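Long-range contacts in stress response kinase A (Escherichia coli, PDB 1ZYL), which phosphorylates itself and other proteins on serine and threonine, using ATP and magnesium, and probably suppresses the effects of oxidative stress in the cell: residues Ile147-Tyr152 against Arg270-Val275; His188-Phe193 against Ile263-Pro268. One frame throughout, in Å; residues are numbered along the deposited sequence.

How the interactions relate
Both contacts use helix 266-283, interaction 2 at its N-terminal end and interaction 1 about two turns further on; their centres lie 11 Å apart. Each is partly buried and largely apolar. Interaction 1 packs one helix start against the first half of another, nearer the centre of the chain, and its Arg273 reaches towards the probable catalytic residue Asp201. Interaction 2 lies further out, away from the annotated sites, and lays an arginine head over a leucine and the start of the loop beside a proline. Trp189 joins the two: its CE3 packs 3.3 Å from Met272 CE, and its CD1 lies 3.6 Å from Leu149 CG.

Interaction 1: Ile147-Tyr152 against Arg270-Val275; sequences IGLNEY and RAMRLV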
loop_
_atom_site.group_PDB
_atom_site.type_symbol
_atom_site.label_atom_id
_atom_site.label_comp_id
_atom_site.label_asym_id
_atom_site.label_seq_id
_atom_site.Cartn_x
_atom_site.Cartn_y
_atom_site.Cartn_z
ATOM N N ILE A 147 6.016 7.526 -6.382
ATOM C CA ILE A 147 4.651 7.921 -6.704
ATOM C C ILE A 147 4.581 9.061 -7.713
ATOM O O ILE A 147 5.249 10.091 -7.576
ATOM C CB ILE A 147 3.865 8.289 -5.407
ATOM C CG1 ILE A 147 3.586 7.022 -4.600
ATOM C CG2 ILE A 147 2.542 8.982 -5.736
ATOM C CD1 ILE A 147 2.747 7.256 -3.352
ATOM N N GLY A 148 3.769 8.858 -8.739
ATOM C CA GLY A 148 3.617 9.850 -9.774
ATOM C C GLY A 148 2.538 9.376 -10.717
ATOM O O GLY A 148 2.047 8.251 -10.593
ATOM N N LEU A 149 2.179 10.221 -11.675
ATOM C CA LEU A 149 1.124 9.917 -12.636
ATOM C C LEU A 149 1.373 8.738 -13.582
ATOM O O LEU A 149 0.428 8.068 -13.998
ATOM C CB LEU A 149 0.821 11.171 -13.456
ATOM C CG LEU A 149 0.604 12.444 -12.646
ATOM C CD1 LEU A 149 0.037 13.509 -13.561
ATOM C CD2 LEU A 149 -0.339 12.177 -11.474
ATOM N N ASN A 150 2.634 8.482 -13.922
ATOM C CA ASN A 150 2.951 7.391 -14.838
ATOM C C ASN A 150 2.406 6.046 -14.400
ATOM O O ASN A 150 1.595 5.441 -15.094
ATOM C CB ASN A 150 4.460 7.265 -15.032
ATOM C CG ASN A 150 4.842 6.005 -15.791
ATOM O OD1 ASN A 150 5.668 5.213 -15.328
ATOM N ND2 ASN A 150 4.244 5.813 -16.960
ATOM N N GLU A 151 2.875 5.587 -13.245
ATOM C CA GLU A 151 2.474 4.302 -12.676
ATOM C C GLU A 151 1.035 4.269 -12.197
ATOM O O GLU A 151 0.353 3.247 -12.302
ATOM C CB GLU A 151 3.380 3.954 -11.492
ATOM C CG GLU A 151 3.065 2.624 -10.849
ATOM C CD GLU A 151 3.881 2.388 -9.608
ATOM O OE1 GLU A 151 4.027 1.217 -9.185
ATOM O OE2 GLU A 151 4.371 3.387 -9.047
ATOM N N TYR A 152 0.577 5.390 -11.659
ATOM C CA TYR A 152 -0.769 5.456 -11.133
ATOM C C TYR A 152 -1.878 5.763 -12.120
ATOM O O TYR A 152 -2.982 5.261 -11.958
ATOM C CB TYR A 152 -0.812 6.439 -9.959
ATOM C CG TYR A 152 -0.328 5.809 -8.677
ATOM C CD1 TYR A 152 1.031 5.636 -8.425
ATOM C CD2 TYR A 152 -1.240 5.324 -7.739
ATOM C CE1 TYR A 152 1.468 4.990 -7.267
ATOM C CE2 TYR A 152 -0.819 4.682 -6.586
ATOM C CZ TYR A 152 0.534 4.517 -6.351
ATOM O OH TYR A 152 0.937 3.903 -5.187
ATOM N N ARG A 270 -6.226 10.015 -3.869
ATOM C CA ARG A 270 -7.353 9.098 -3.790
ATOM C C ARG A 270 -7.773 8.704 -5.216
ATOM O O ARG A 270 -8.036 7.526 -5.500
ATOM C CB ARG A 270 -8.504 9.763 -3.033
ATOM C CG ARG A 270 -9.810 8.975 -3.054
ATOM C CD ARG A 270 -10.916 9.753 -2.380
ATOM N NE ARG A 270 -10.826 9.728 -0.920
ATOM C CZ ARG A 270 -10.827 10.817 -0.157
ATOM N NH1 ARG A 270 -10.757 10.712 1.162
ATOM N NH2 ARG A 270 -10.880 12.020 -0.714
ATOM N N ALA A 271 -7.820 9.687 -6.111
ATOM C CA ALA A 271 -8.173 9.423 -7.497
ATOM C C ALA A 271 -7.131 8.462 -8.033
ATOM O O ALA A 271 -7.447 7.511 -8.747
ATOM C CB ALA A 271 -8.142 10.703 -8.306
ATOM N N MET A 272 -5.878 8.718 -7.671
ATOM C CA MET A 272 -4.767 7.895 -8.120
ATOM C C MET A 272 -4.866 6.455 -7.644
ATOM O O MET A 272 -4.651 5.526 -8.425
ATOM C CB MET A 272 -3.448 8.518 -7.662
ATOM C CG MET A 272 -3.009 9.715 -8.506
ATOM S SD MET A 272 -1.578 10.606 -7.864
ATOM C CE MET A 272 -2.133 12.057 -8.181
ATOM N N ARG A 273 -5.194 6.267 -6.369
ATOM C CA ARG A 273 -5.310 4.927 -5.801
ATOM C C ARG A 273 -6.500 4.217 -6.422
ATOM O O ARG A 273 -6.529 2.988 -6.558
ATOM C CB ARG A 273 -5.510 5.006 -4.285
ATOM C CG ARG A 273 -5.685 3.649 -3.616
ATOM C CD ARG A 273 -6.074 3.780 -2.156
ATOM N NE ARG A 273 -4.969 3.494 -1.250
ATOM C CZ ARG A 273 -4.629 2.273 -0.845
ATOM N NH1 ARG A 273 -5.318 1.218 -1.266
ATOM N NH2 ARG A 273 -3.603 2.110 -0.016
ATOM N N LEU A 274 -7.491 5.008 -6.803
ATOM C CA LEU A 274 -8.695 4.459 -7.383
ATOM C C LEU A 274 -8.427 3.840 -8.734
ATOM O O LEU A 274 -8.744 2.672 -8.960
ATOM C CB LEU A 274 -9.754 5.549 -7.506
ATOM C CG LEU A 274 -11.081 5.280 -6.812
ATOM C CD1 LEU A 274 -10.858 4.809 -5.392
ATOM C CD2 LEU A 274 -11.887 6.548 -6.836
ATOM N N VAL A 275 -7.833 4.612 -9.630
ATOM C CA VAL A 275 -7.563 4.102 -10.956
ATOM C C VAL A 275 -6.478 3.028 -10.987
ATOM O O VAL A 275 -6.554 2.099 -11.784
ATOM C CB VAL A 275 -7.219 5.252 -11.915
ATOM C CG1 VAL A 275 -6.248 6.181 -11.252
ATOM C CG2 VAL A 275 -6.641 4.709 -13.205
#
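Tyr152 and Leu149 meet Met272 where the first turn of helix 149-161, right after the N-cap Gly148, packs on helix 266-283, a helix-helix contact in the kinase-like fold of this phosphotransferase family. The closest CA pair across the contact is Tyr152 with Met272, 5.6 Å apart. The CB of Tyr152 heads for helix 266-283, and its ring comes edge-on to the backbone there: Met272 O lies in the ring plane, 3.5 Å from Tyr152 CD2. The same ring carbon stands 3.9 Å from Met272 CB, so the root of the methionine lies beside the ring edge. From there the methionine runs on towards Leu149. Its CG is anti to the carbonyl carbon (chi1 -77°), and a bend at chi3 (-139°) brings the terminal methyl to the leucine, where CE sits 3.8 Å from Leu149 CD2. The leucine and methionine side chains lie at a slant to each other. Helix 171-188 covers this pair, Thr186 touching Leu149 and Val185 touching Met272, while the ring of Tyr276, one turn on from Met272, meets that of Tyr152, their planes about 40° apart. Arg273 turns its CB away from helix 149-161, and its NH2 forms a salt bridge with Asp201, the inferred proton acceptor; this helix thus borders the probable active site while its neighbouring face packs on Tyr152. One turn beyond Ala271, Val275 is buried against Leu153, Pro156 and Phe160 of helix 149-161, but within the present contact its touch is with the backbone: Val275 CG1 rests 3.5 Å from Tyr152 O.

Interaction 2: His188-Phe193 against Ile263-Pro268; sequences HWREDF and IGLIEP
Leu265 reaches into the loop 188-193 and makes the tight part of this contact, with Arg190 laid across it at about a right angle. Leu265 CD2 lies over one face of the guanidinium, 3.3 Å from Arg190 NE, so the charged group meets the methyl with its flat side. The arginine chain is extended from CG to NE, which carries its head across the leucine, over CG and CD2; beyond it NH1 makes a weak hydrogen bond to Ala261 O. The other leucine methyl, CD1, is 4.0 Å from Phe193 CD1, and Phe193 CE1 in turn lies over a face of the Trp189 ring, towards its rim. Towards Pro268 the touches are fewer and reach the surface: Trp189 CE3 stands 4.3 Å from Pro268 CB, and of the exposed His188 it is CB, 4.0 Å from Pro268 CG, that meets the proline. Beside the exposed Asp192, Arg190 NH2 lies 3.8 Å from Asp192 OD2, a long salt bridge of charge alone, the oxygen well out of the guanidinium plane. The contact thus joins the loop between helix 171-188 and strand 196-197 to the start of helix 266-283, where Trp189 also touches Leu269 and Glu267 packs on helix 300-316.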
loop_
_atom_site.group_PDB
_atom_site.type_symbol
_atom_site.label_atom_id
_atom_site.label_comp_id
_atom_site.label_asym_id
_atom_site.label_seq_id
_atom_site.Cartn_x
_atom_site.Cartn_y
_atom_site.Cartn_z
ATOM N N HIS A 188 -4.025 19.099 -11.075
ATOM C CA HIS A 188 -3.803 19.478 -9.683
ATOM C C HIS A 188 -2.543 18.838 -9.120
ATOM O O HIS A 188 -2.204 19.064 -7.963
ATOM C CB HIS A 188 -4.999 19.069 -8.821
ATOM C CG HIS A 188 -6.290 19.704 -9.236
ATOM N ND1 HIS A 188 -6.597 21.018 -8.958
ATOM C CD2 HIS A 188 -7.348 19.209 -9.920
ATOM C CE1 HIS A 188 -7.788 21.304 -9.453
ATOM N NE2 HIS A 188 -8.266 20.223 -10.041
ATOM N N TRP A 189 -1.847 18.036 -9.924
ATOM C CA TRP A 189 -0.632 17.380 -9.446
ATOM C C TRP A 189 0.482 18.396 -9.446
ATOM O O TRP A 189 0.389 19.409 -10.128
ATOM C CB TRP A 189 -0.254 16.204 -10.343
ATOM C CG TRP A 189 0.779 15.280 -9.736
ATOM C CD1 TRP A 189 1.954 14.886 -10.307
ATOM C CD2 TRP A 189 0.715 14.621 -8.459
ATOM N NE1 TRP A 189 2.628 14.023 -9.471
ATOM C CE2 TRP A 189 1.894 13.842 -8.329
ATOM C CE3 TRP A 189 -0.221 14.611 -7.413
ATOM C CZ2 TRP A 189 2.163 13.064 -7.194
ATOM C CZ3 TRP A 189 0.048 13.834 -6.282
ATOM C CH2 TRP A 189 1.234 13.072 -6.186
ATOM N N ARG A 190 1.535 18.144 -8.682
ATOM C CA ARG A 190 2.645 19.091 -8.631
ATOM C C ARG A 190 3.918 18.440 -8.119
ATOM O O ARG A 190 3.867 17.559 -7.262
ATOM C CB ARG A 190 2.275 20.292 -7.741
ATOM C CG ARG A 190 1.971 19.949 -6.278
ATOM C CD ARG A 190 1.326 21.132 -5.554
ATOM N NE ARG A 190 1.023 20.862 -4.146
ATOM C CZ ARG A 190 1.936 20.690 -3.191
ATOM N NH1 ARG A 190 1.557 20.449 -1.940
ATOM N NH2 ARG A 190 3.228 20.762 -3.480
ATOM N N GLU A 191 5.056 18.856 -8.666
ATOM C CA GLU A 191 6.350 18.326 -8.240
ATOM C C GLU A 191 6.908 19.356 -7.275
ATOM O O GLU A 191 8.115 19.464 -7.055
ATOM C CB GLU A 191 7.287 18.167 -9.438
ATOM C CG GLU A 191 7.636 16.724 -9.786
ATOM C CD GLU A 191 6.428 15.892 -10.177
ATOM O OE1 GLU A 191 5.543 15.684 -9.320
ATOM O OE2 GLU A 191 6.365 15.446 -11.343
ATOM N N ASP A 192 5.982 20.110 -6.700
ATOM C CA ASP A 192 6.275 21.176 -5.764
ATOM C C ASP A 192 6.233 20.710 -4.296
ATOM O O ASP A 192 5.922 21.487 -3.392
ATOM C CB ASP A 192 5.260 22.294 -6.010
ATOM C CG ASP A 192 5.576 23.544 -5.245
ATOM O OD1 ASP A 192 6.756 23.968 -5.255
ATOM O OD2 ASP A 192 4.640 24.112 -4.643
ATOM N N PHE A 193 6.542 19.443 -4.051
ATOM C CA PHE A 193 6.517 18.943 -2.688
ATOM C C PHE A 193 7.754 18.138 -2.354
ATOM O O PHE A 193 8.573 17.855 -3.224
ATOM C CB PHE A 193 5.273 18.086 -2.443
ATOM C CG PHE A 193 5.222 16.819 -3.262
ATOM C CD1 PHE A 193 4.505 16.771 -4.453
ATOM C CD2 PHE A 193 5.861 15.659 -2.821
ATOM C CE1 PHE A 193 4.420 15.586 -5.190
ATOM C CE2 PHE A 193 5.783 14.470 -3.552
ATOM C CZ PHE A 193 5.059 14.437 -4.738
ATOM N N ILE A 263 -2.007 18.854 1.858
ATOM C CA ILE A 263 -3.383 18.427 2.073
ATOM C C ILE A 263 -4.189 18.585 0.782
ATOM O O ILE A 263 -5.252 17.980 0.610
ATOM C CB ILE A 263 -4.026 19.253 3.191
ATOM C CG1 ILE A 263 -3.198 19.107 4.465
ATOM C CG2 ILE A 263 -5.451 18.796 3.444
ATOM C CD1 ILE A 263 -3.159 17.718 4.976
ATOM N N GLY A 264 -3.660 19.390 -0.130
ATOM C CA GLY A 264 -4.329 19.616 -1.395
ATOM C C GLY A 264 -4.101 18.475 -2.364
ATOM O O GLY A 264 -4.818 18.330 -3.363
ATOM N N LEU A 265 -3.105 17.652 -2.064
ATOM C CA LEU A 265 -2.779 16.512 -2.906
ATOM C C LEU A 265 -3.636 15.278 -2.583
ATOM O O LEU A 265 -3.505 14.252 -3.259
ATOM C CB LEU A 265 -1.313 16.131 -2.705
ATOM C CG LEU A 265 -0.215 17.193 -2.767
ATOM C CD1 LEU A 265 1.109 16.584 -2.314
ATOM C CD2 LEU A 265 -0.089 17.720 -4.178
ATOM N N ILE A 266 -4.502 15.354 -1.568
ATOM C CA ILE A 266 -5.286 14.174 -1.193
ATOM C C ILE A 266 -6.288 13.685 -2.230
ATOM O O ILE A 266 -6.300 12.507 -2.560
ATOM C CB ILE A 266 -6.028 14.345 0.164
ATOM C CG1 ILE A 266 -6.983 15.520 0.086
ATOM C CG2 ILE A 266 -5.034 14.555 1.298
ATOM C CD1 ILE A 266 -7.924 15.608 1.269
ATOM N N GLU A 267 -7.134 14.562 -2.750
ATOM C CA GLU A 267 -8.096 14.109 -3.740
ATOM C C GLU A 267 -7.363 13.557 -4.952
ATOM O O GLU A 267 -7.833 12.626 -5.599
ATOM C CB GLU A 267 -9.066 15.231 -4.105
ATOM C CG GLU A 267 -9.917 15.648 -2.908
ATOM C CD GLU A 267 -10.558 14.450 -2.190
ATOM O OE1 GLU A 267 -10.701 14.508 -0.941
ATOM O OE2 GLU A 267 -10.925 13.457 -2.867
ATOM N N PRO A 268 -6.208 14.139 -5.297
ATOM C CA PRO A 268 -5.539 13.543 -6.452
ATOM C C PRO A 268 -4.980 12.164 -6.088
ATOM O O PRO A 268 -4.975 11.254 -6.911
ATOM C CB PRO A 268 -4.456 14.558 -6.776
ATOM C CG PRO A 268 -5.160 15.836 -6.500
ATOM C CD PRO A 268 -5.818 15.551 -5.156
#